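PDB 2B1X: naphthalene dioxygenase large subunit, which belongs to the Rieske non-haem iron oxygenases and carries a [2Fe-2S] cluster and a mononuclear iron in two separate domains. Local coordinates for residues 39-44 with 429-434; 74-77 with 81-84; 293-298 with 416-421. All coordinates share one frame; numbering follows the deposited sequence.

In the fold
The three contacts spread over both domains of the chain. Contact 2 is a hairpin in the Rieske domain, where the side chain of His84 lies about 13 Å from the [2Fe-2S] cluster. Contact 3 belongs to the catalytic domain, with the side chain of His295 about 9 Å from the iron(III) ion; the centres of contacts 2 and 3 are 35 Å apart, on opposite sides of the chain's centre. Contact 1 brings residues 39-44 against helix 422-436, closing a loop of sequence inside which both other contacts are nested. Its centre is 28 Å from that of contact 2 and 22 Å from that of contact 3, and none of the three touches another.

Contact 1. Residues 39-44 with 429-434; sequences ERIFGH and EYWMQL
Ile41 holds CG2 anti to the backbone N, and its chi1 of -87° puts CG1, and with it CD1, toward helix 422-436 and the indole of Trp431, whose own CG stands opposite the backbone N (chi1 176°) and leans beside the carbonyl carbon. Ile41 CD1 sits over one face of the five-membered ring, 4.0 Å from its centroid, a CH-pi contact that leans toward the CD1 side; the closest ring atom is Trp431 CD1, 3.7 Å from Ile41 CD1. The same methyl also meets Leu434 CB at 3.9 Å, and the Ile41 side chain crosses both of its partners, three residues apart on one helix, at about a right angle. In the fold this packs residues 39-44, on and following helix 31-40, against helix 422-436, close to the end of the modelled chain. Beside the apolar patch lies a polar one. Water 1 donates to Arg40 O at 2.9 Å and to Leu434 O at 2.8 Å, bridging two backbone carbonyls, and Arg40 CB packs 3.4 Å from Leu434 O. The rest of the Arg40 chain leads away, and its NH1 binds Met435 O and Glu438 just beyond the helix segment. Trp431 NE1 hydrogen-bonds Glu37 OE2, which probably helps to fix the rotation of the indole, while Leu10 of helix 4-16 and Val33 pack against the same side chain.

Contact 2. Residues 74-77 with 81-84; sequences CRDE and IRGH
Cys74, Ile81 and Arg82 carry this antiparallel pairing. Cys74 and Arg82 form a hydrogen-bonded pair: Cys74 N donates to Arg82 O and Arg82 N donates back to Cys74 O, each at 2.9 Å, the second nearly straight (170°). Arg75 and Ile81 make the adjacent non-hydrogen-bonded pair. On the face shared by Cys74 and Arg82, Cys74 SG takes the site between its backbone N and carbonyl carbon (chi1 64°), passing 3.9 Å from Arg82 CB and approaching the His84 ring obliquely, 3.7 Å from His84 NE2, a nitrogen that itself bonds Asn117 O. Arg82 bends at chi2, turning the edge of its guanidinium to Asp76. Arg82 NE reaches Asp76 OD2 at 2.8 Å in a salt bridge, coming to the anti side of the carboxylate and out of its plane, with the two flat groups 45° apart; a weak bond from Arg82 NH2 ends on the same oxygen, and water 2 donates to it as well. Asp76 OD1 turns to Gly78 N and Glu80 N in the connecting turn, which leaves the carboxylate held at both ends. Ile81, on the opposite face, lays its CD1 over the centre of one face of the Arg75 guanidinium, 3.7 Å from Arg75 CZ, while Arg75 NE bonds Ile55 O. In the Rieske-domain sheet strand 69-75 lies between 81-85 and 60-66, and Gly83 makes a further backbone hydrogen bond with Met145.

Contact 3. Residues 293-298 with 416-421; sequences FIHGTV and PLDYAE
The extended strand 293-298 and the irregular loop 416-421 keep their main chains well separated, the nearest CA atoms, those of His295 and Asp418, lying 10.4 Å apart, and the contact is made by two side chains that span the gap. Both are buried and reach out from opposite directions. His295 places its ring between its own backbone N and carbonyl carbon (chi1 59°), while Asp418 extends with CG opposite the backbone N (chi1 -161°). His295 NE2 donates to Asp418 OD2 at a short 2.6 Å, with 162° at the hydrogen. The acceptor offers its syn lone pair and lies close to the imidazole plane, and ring and carboxylate are nearly coplanar, a geometry that suits a His-carboxylate hydrogen bond. Each group has a second hold: His295 ND1 bonds Phe210 O of helix 204-212, and Asp418 OD1 bonds His242 ND1 of strand 240-244. Strand 293-298 belongs to the long antiparallel sheet of the helix-grip, Bet v 1-like catalytic domain, and the loop leads from strand 413-415 into helix 422-436. At that junction OE2 of the N-cap residue Glu421 forms a salt bridge with Arg91 and a hydrogen bond with His90 of the third subunit, another copy of this protein; both line that copy's [2Fe-2S] pocket. A bound (4S)-2-methyl-2,4-pentanediol, probably from the crystallisation liquor, comes within about 3 Å of the His295 side chain. With both ring nitrogens and both carboxylate oxygens engaged, the imidazole is probably fixed in rotation, and polar groups link helix 204-212 through His295 and Asp418 to His242.

Contact 1. Residues 39-44 with 429-434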
loop_
_atom_site.group_PDB
_atom_site.type_symbol
_atom_site.label_atom_id
_atom_site.label_comp_id
_atom_site.label_asym_id
_atom_site.label_seq_id
_atom_site.Cartn_x
_atom_site.Cartn_y
_atom_site.Cartn_z
ATOM N N GLU A 39 0.908 12.209 -21.433
ATOM C CA GLU A 39 1.600 12.655 -22.630
ATOM C C GLU A 39 0.932 13.900 -23.254
ATOM O O GLU A 39 1.601 14.902 -23.574
ATOM C CB GLU A 39 1.622 11.518 -23.643
ATOM C CG GLU A 39 2.356 11.849 -24.938
ATOM C CD GLU A 39 2.097 10.819 -26.021
ATOM O OE1 GLU A 39 2.639 9.693 -25.901
ATOM O OE2 GLU A 39 1.343 11.135 -26.982
ATOM N N ARG A 40 -0.382 13.834 -23.443
ATOM C CA ARG A 40 -1.056 14.806 -24.281
ATOM C C ARG A 40 -1.287 16.126 -23.589
ATOM O O ARG A 40 -1.276 17.164 -24.259
ATOM C CB ARG A 40 -2.335 14.242 -24.875
ATOM C CG ARG A 40 -2.000 13.134 -25.825
ATOM C CD ARG A 40 -2.901 12.959 -26.970
ATOM N NE ARG A 40 -2.410 11.874 -27.824
ATOM C CZ ARG A 40 -3.100 11.308 -28.806
ATOM N NH1 ARG A 40 -4.348 11.720 -29.085
ATOM N NH2 ARG A 40 -2.519 10.335 -29.506
ATOM N N ILE A 41 -1.455 16.106 -22.262
ATOM C CA ILE A 41 -1.482 17.373 -21.518
ATOM C C ILE A 41 -0.117 17.725 -20.939
ATOM O O ILE A 41 0.438 18.729 -21.311
ATOM C CB ILE A 41 -2.589 17.403 -20.410
ATOM C CG1 ILE A 41 -3.920 17.881 -21.008
ATOM C CG2 ILE A 41 -2.229 18.358 -19.326
ATOM C CD1 ILE A 41 -4.653 16.851 -21.768
ATOM N N PHE A 42 0.427 16.867 -20.071
ATOM C CA PHE A 42 1.619 17.216 -19.296
ATOM C C PHE A 42 2.910 17.165 -20.094
ATOM O O PHE A 42 3.909 17.788 -19.711
ATOM C CB PHE A 42 1.671 16.450 -17.955
ATOM C CG PHE A 42 0.562 16.851 -17.006
ATOM C CD1 PHE A 42 -0.552 16.011 -16.809
ATOM C CD2 PHE A 42 0.585 18.084 -16.365
ATOM C CE1 PHE A 42 -1.583 16.385 -16.004
ATOM C CE2 PHE A 42 -0.455 18.482 -15.522
ATOM C CZ PHE A 42 -1.545 17.644 -15.333
ATOM N N GLY A 43 2.880 16.460 -21.223
ATOM C CA GLY A 43 3.989 16.496 -22.150
ATOM C C GLY A 43 3.967 17.655 -23.139
ATOM O O GLY A 43 4.924 17.829 -23.898
ATOM N N HIS A 44 2.912 18.477 -23.117
ATOM C CA HIS A 44 2.840 19.590 -24.057
ATOM C C HIS A 44 2.623 20.955 -23.408
ATOM O O HIS A 44 3.238 21.924 -23.804
ATOM C CB HIS A 44 1.776 19.307 -25.111
ATOM C CG HIS A 44 2.181 18.241 -26.075
ATOM N ND1 HIS A 44 1.975 16.895 -25.835
ATOM C CD2 HIS A 44 2.823 18.318 -27.263
ATOM C CE1 HIS A 44 2.464 16.192 -26.842
ATOM N NE2 HIS A 44 2.973 17.034 -27.728
ATOM N N GLU A 429 -12.927 21.877 -22.476
ATOM C CA GLU A 429 -12.854 21.901 -23.940
ATOM C C GLU A 429 -11.412 21.855 -24.405
ATOM O O GLU A 429 -11.074 21.065 -25.322
ATOM C CB GLU A 429 -13.560 23.155 -24.533
ATOM C CG GLU A 429 -13.452 23.233 -26.055
ATOM C CD GLU A 429 -14.205 24.392 -26.685
ATOM O OE1 GLU A 429 -14.032 25.556 -26.262
ATOM O OE2 GLU A 429 -14.955 24.139 -27.641
ATOM N N TYR A 430 -10.570 22.706 -23.823
ATOM C CA TYR A 430 -9.154 22.718 -24.168
ATOM C C TYR A 430 -8.489 21.384 -23.793
ATOM O O TYR A 430 -7.714 20.849 -24.554
ATOM C CB TYR A 430 -8.411 23.900 -23.545
ATOM C CG TYR A 430 -6.964 24.076 -24.023
ATOM C CD1 TYR A 430 -6.650 24.211 -25.390
ATOM C CD2 TYR A 430 -5.901 24.090 -23.098
ATOM C CE1 TYR A 430 -5.315 24.361 -25.815
ATOM C CE2 TYR A 430 -4.586 24.266 -23.508
ATOM C CZ TYR A 430 -4.301 24.375 -24.868
ATOM O OH TYR A 430 -3.001 24.544 -25.247
ATOM N N TRP A 431 -8.842 20.846 -22.622
ATOM C CA TRP A 431 -8.284 19.562 -22.168
ATOM C C TRP A 431 -8.644 18.494 -23.230
ATOM O O TRP A 431 -7.794 17.743 -23.649
ATOM C CB TRP A 431 -8.868 19.230 -20.763
ATOM C CG TRP A 431 -8.458 17.898 -20.202
ATOM C CD1 TRP A 431 -7.394 17.656 -19.423
ATOM C CD2 TRP A 431 -9.113 16.648 -20.399
ATOM N NE1 TRP A 431 -7.320 16.324 -19.090
ATOM C CE2 TRP A 431 -8.372 15.671 -19.677
ATOM C CE3 TRP A 431 -10.258 16.242 -21.103
ATOM C CZ2 TRP A 431 -8.712 14.303 -19.668
ATOM C CZ3 TRP A 431 -10.608 14.884 -21.086
ATOM C CH2 TRP A 431 -9.835 13.933 -20.357
ATOM N N MET A 432 -9.903 18.483 -23.675
ATOM C CA MET A 432 -10.377 17.512 -24.651
ATOM C C MET A 432 -9.717 17.696 -26.021
ATOM O O MET A 432 -9.336 16.708 -26.642
ATOM C CB MET A 432 -11.911 17.544 -24.763
ATOM C CG MET A 432 -12.647 16.851 -23.591
ATOM S SD MET A 432 -14.428 16.759 -23.910
ATOM C CE MET A 432 -14.954 18.442 -23.505
ATOM N N GLN A 433 -9.516 18.944 -26.457
ATOM C CA GLN A 433 -8.776 19.198 -27.693
ATOM C C GLN A 433 -7.356 18.602 -27.612
ATOM O O GLN A 433 -6.889 17.955 -28.553
ATOM C CB GLN A 433 -8.742 20.690 -28.035
ATOM C CG GLN A 433 -10.150 21.255 -28.402
ATOM C CD GLN A 433 -10.207 22.763 -28.443
ATOM O OE1 GLN A 433 -9.402 23.429 -27.813
ATOM N NE2 GLN A 433 -11.204 23.315 -29.168
ATOM N N LEU A 434 -6.689 18.813 -26.479
ATOM C CA LEU A 434 -5.319 18.337 -26.315
ATOM C C LEU A 434 -5.256 16.805 -26.273
ATOM O O LEU A 434 -4.344 16.221 -26.832
ATOM C CB LEU A 434 -4.648 18.950 -25.080
ATOM C CG LEU A 434 -4.255 20.426 -25.139
ATOM C CD1 LEU A 434 -3.670 20.846 -23.801
ATOM C CD2 LEU A 434 -3.221 20.696 -26.264
HETATM O O HOH W 1 -1.774 17.252 -27.107
#

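Contact 2. Residues 74-77 with 81-84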
loop_
_atom_site.group_PDB
_atom_site.type_symbol
_atom_site.label_atom_id
_atom_site.label_comp_id
_atom_site.label_asym_id
_atom_site.label_seq_id
_atom_site.Cartn_x
_atom_site.Cartn_y
_atom_site.Cartn_z
ATOM N N CYS A 74 17.052 26.053 -10.619
ATOM C CA CYS A 74 18.082 26.747 -9.850
ATOM C C CYS A 74 18.502 28.074 -10.455
ATOM O O CYS A 74 18.216 28.358 -11.616
ATOM C CB CYS A 74 19.299 25.844 -9.632
ATOM S SG CYS A 74 20.200 25.369 -11.132
ATOM N N ARG A 75 19.119 28.912 -9.635
ATOM C CA ARG A 75 19.786 30.112 -10.119
ATOM C C ARG A 75 21.257 29.742 -10.153
ATOM O O ARG A 75 21.846 29.391 -9.118
ATOM C CB ARG A 75 19.549 31.304 -9.181
ATOM C CG ARG A 75 20.020 32.674 -9.766
ATOM C CD ARG A 75 19.655 33.874 -8.914
ATOM N NE ARG A 75 18.223 33.970 -8.616
ATOM C CZ ARG A 75 17.317 34.627 -9.346
ATOM N NH1 ARG A 75 17.656 35.256 -10.456
ATOM N NH2 ARG A 75 16.060 34.647 -8.958
ATOM N N ASP A 76 21.860 29.787 -11.335
ATOM C CA ASP A 76 23.228 29.245 -11.449
ATOM C C ASP A 76 24.283 30.269 -11.035
ATOM O O ASP A 76 23.940 31.407 -10.640
ATOM C CB ASP A 76 23.501 28.599 -12.826
ATOM C CG ASP A 76 23.625 29.604 -13.967
ATOM O OD1 ASP A 76 23.782 30.844 -13.749
ATOM O OD2 ASP A 76 23.560 29.214 -15.147
ATOM N N GLU A 77 25.556 29.886 -11.125
ATOM C CA GLU A 77 26.635 30.777 -10.677
ATOM C C GLU A 77 26.800 32.059 -11.526
ATOM O O GLU A 77 27.435 33.005 -11.078
ATOM C CB GLU A 77 27.956 30.016 -10.466
ATOM C CG GLU A 77 27.842 28.899 -9.417
ATOM C CD GLU A 77 27.852 29.386 -7.959
ATOM O OE1 GLU A 77 28.918 29.864 -7.501
ATOM O OE2 GLU A 77 26.812 29.279 -7.267
ATOM N N ILE A 81 18.483 31.448 -14.619
ATOM C CA ILE A 81 17.551 30.440 -14.115
ATOM C C ILE A 81 17.653 29.247 -15.038
ATOM O O ILE A 81 17.527 29.400 -16.248
ATOM C CB ILE A 81 16.072 30.934 -14.067
ATOM C CG1 ILE A 81 15.907 32.161 -13.159
ATOM C CG2 ILE A 81 15.132 29.774 -13.640
ATOM C CD1 ILE A 81 16.279 31.957 -11.722
ATOM N N ARG A 82 17.862 28.074 -14.436
ATOM C CA ARG A 82 17.988 26.801 -15.126
ATOM C C ARG A 82 16.949 25.830 -14.636
ATOM O O ARG A 82 16.498 25.937 -13.493
ATOM C CB ARG A 82 19.351 26.169 -14.832
ATOM C CG ARG A 82 20.504 27.039 -15.191
ATOM C CD ARG A 82 20.821 27.008 -16.665
ATOM N NE ARG A 82 21.917 27.905 -17.033
ATOM C CZ ARG A 82 22.644 27.752 -18.133
ATOM N NH1 ARG A 82 22.393 26.728 -18.962
ATOM N NH2 ARG A 82 23.627 28.613 -18.408
ATOM N N GLY A 83 16.591 24.891 -15.514
ATOM C CA GLY A 83 15.801 23.723 -15.189
ATOM C C GLY A 83 16.524 22.510 -15.772
ATOM O O GLY A 83 16.652 22.408 -16.985
ATOM N N HIS A 84 17.010 21.626 -14.890
ATOM C CA HIS A 84 17.790 20.450 -15.258
ATOM C C HIS A 84 17.063 19.195 -14.866
ATOM O O HIS A 84 16.691 19.059 -13.705
ATOM C CB HIS A 84 19.083 20.373 -14.435
ATOM C CG HIS A 84 19.933 21.596 -14.462
ATOM N ND1 HIS A 84 20.471 22.115 -15.630
ATOM C CD2 HIS A 84 20.410 22.359 -13.453
ATOM C CE1 HIS A 84 21.198 23.176 -15.336
ATOM N NE2 HIS A 84 21.197 23.328 -14.022
HETATM O O HOH W 2 25.122 30.969 -16.580
#

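Contact 3. Residues 293-298 with 416-421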
loop_
_atom_site.group_PDB
_atom_site.type_symbol
_atom_site.label_atom_id
_atom_site.label_comp_id
_atom_site.label_asym_id
_atom_site.label_seq_id
_atom_site.Cartn_x
_atom_site.Cartn_y
_atom_site.Cartn_z
ATOM N N PHE A 293 -12.579 38.844 -3.841
ATOM C CA PHE A 293 -12.078 37.510 -4.197
ATOM C C PHE A 293 -11.687 37.422 -5.654
ATOM O O PHE A 293 -12.424 37.896 -6.540
ATOM C CB PHE A 293 -13.121 36.425 -3.959
ATOM C CG PHE A 293 -13.706 36.455 -2.594
ATOM C CD1 PHE A 293 -14.981 36.972 -2.392
ATOM C CD2 PHE A 293 -12.998 35.951 -1.506
ATOM C CE1 PHE A 293 -15.538 37.005 -1.129
ATOM C CE2 PHE A 293 -13.547 36.002 -0.231
ATOM C CZ PHE A 293 -14.812 36.535 -0.045
ATOM N N ILE A 294 -10.528 36.814 -5.900
ATOM C CA ILE A 294 -10.159 36.401 -7.243
ATOM C C ILE A 294 -9.787 34.942 -7.132
ATOM O O ILE A 294 -8.984 34.569 -6.282
ATOM C CB ILE A 294 -8.934 37.171 -7.755
ATOM C CG1 ILE A 294 -9.211 38.667 -7.853
ATOM C CG2 ILE A 294 -8.495 36.652 -9.118
ATOM C CD1 ILE A 294 -7.894 39.511 -7.911
ATOM N N HIS A 295 -10.329 34.141 -8.028
ATOM C CA HIS A 295 -9.988 32.721 -8.110
ATOM C C HIS A 295 -9.826 32.344 -9.585
ATOM O O HIS A 295 -10.586 32.821 -10.423
ATOM C CB HIS A 295 -11.094 31.887 -7.463
ATOM C CG HIS A 295 -12.443 32.092 -8.099
ATOM N ND1 HIS A 295 -12.931 31.277 -9.095
ATOM C CD2 HIS A 295 -13.384 33.048 -7.904
ATOM C CE1 HIS A 295 -14.129 31.707 -9.470
ATOM N NE2 HIS A 295 -14.434 32.769 -8.747
ATOM N N GLY A 296 -8.829 31.513 -9.908
ATOM C CA GLY A 296 -8.609 31.147 -11.287
ATOM C C GLY A 296 -7.677 29.970 -11.441
ATOM O O GLY A 296 -7.031 29.505 -10.490
ATOM N N THR A 297 -7.613 29.470 -12.662
ATOM C CA THR A 297 -6.672 28.406 -12.951
ATOM C C THR A 297 -5.936 28.776 -14.213
ATOM O O THR A 297 -6.544 29.201 -15.205
ATOM C CB THR A 297 -7.429 27.076 -13.123
ATOM O OG1 THR A 297 -7.890 26.661 -11.835
ATOM C CG2 THR A 297 -6.492 25.964 -13.601
ATOM N N VAL A 298 -4.616 28.662 -14.137
ATOM C CA VAL A 298 -3.770 28.664 -15.315
ATOM C C VAL A 298 -3.634 27.212 -15.838
ATOM O O VAL A 298 -2.998 26.357 -15.217
ATOM C CB VAL A 298 -2.365 29.239 -14.996
ATOM C CG1 VAL A 298 -1.539 29.342 -16.261
ATOM C CG2 VAL A 298 -2.507 30.617 -14.332
ATOM N N PRO A 416 -21.335 38.989 -16.679
ATOM C CA PRO A 416 -21.518 39.946 -15.570
ATOM C C PRO A 416 -22.061 39.332 -14.258
ATOM O O PRO A 416 -22.843 39.978 -13.524
ATOM C CB PRO A 416 -22.528 40.973 -16.150
ATOM C CG PRO A 416 -23.397 40.130 -17.094
ATOM C CD PRO A 416 -22.493 38.989 -17.596
ATOM N N LEU A 417 -21.652 38.106 -13.969
ATOM C CA LEU A 417 -21.905 37.470 -12.693
ATOM C C LEU A 417 -20.848 36.375 -12.549
ATOM O O LEU A 417 -20.209 36.006 -13.543
ATOM C CB LEU A 417 -23.337 36.910 -12.643
ATOM C CG LEU A 417 -23.670 35.621 -13.426
ATOM C CD1 LEU A 417 -25.035 35.053 -13.027
ATOM C CD2 LEU A 417 -23.631 35.851 -14.935
ATOM N N ASP A 418 -20.685 35.822 -11.350
ATOM C CA ASP A 418 -19.754 34.704 -11.142
ATOM C C ASP A 418 -20.447 33.398 -10.681
ATOM O O ASP A 418 -19.799 32.488 -10.160
ATOM C CB ASP A 418 -18.594 35.130 -10.220
ATOM C CG ASP A 418 -17.369 34.211 -10.329
ATOM O OD1 ASP A 418 -17.184 33.509 -11.367
ATOM O OD2 ASP A 418 -16.553 34.084 -9.383
ATOM N N TYR A 419 -21.760 33.300 -10.870
ATOM C CA TYR A 419 -22.424 32.010 -10.862
ATOM C C TYR A 419 -22.567 31.583 -12.333
ATOM O O TYR A 419 -23.533 31.917 -12.991
ATOM C CB TYR A 419 -23.821 32.058 -10.186
ATOM C CG TYR A 419 -23.800 32.113 -8.675
ATOM C CD1 TYR A 419 -24.790 32.821 -7.987
ATOM C CD2 TYR A 419 -22.769 31.496 -7.925
ATOM C CE1 TYR A 419 -24.778 32.903 -6.572
ATOM C CE2 TYR A 419 -22.741 31.572 -6.520
ATOM C CZ TYR A 419 -23.761 32.288 -5.849
ATOM O OH TYR A 419 -23.772 32.395 -4.464
ATOM N N ALA A 420 -21.561 30.905 -12.846
ATOM C CA ALA A 420 -21.608 30.387 -14.209
ATOM C C ALA A 420 -20.661 29.204 -14.263
ATOM O O ALA A 420 -19.895 28.988 -13.321
ATOM C CB ALA A 420 -21.212 31.447 -15.230
ATOM N N GLU A 421 -20.750 28.426 -15.339
ATOM C CA GLU A 421 -19.863 27.284 -15.551
ATOM C C GLU A 421 -19.185 27.361 -16.923
ATOM O O GLU A 421 -18.655 26.344 -17.449
ATOM C CB GLU A 421 -20.597 25.953 -15.320
ATOM C CG GLU A 421 -20.847 25.678 -13.840
ATOM C CD GLU A 421 -21.861 24.579 -13.542
ATOM O OE1 GLU A 421 -22.782 24.362 -14.360
ATOM O OE2 GLU A 421 -21.739 23.946 -12.452
#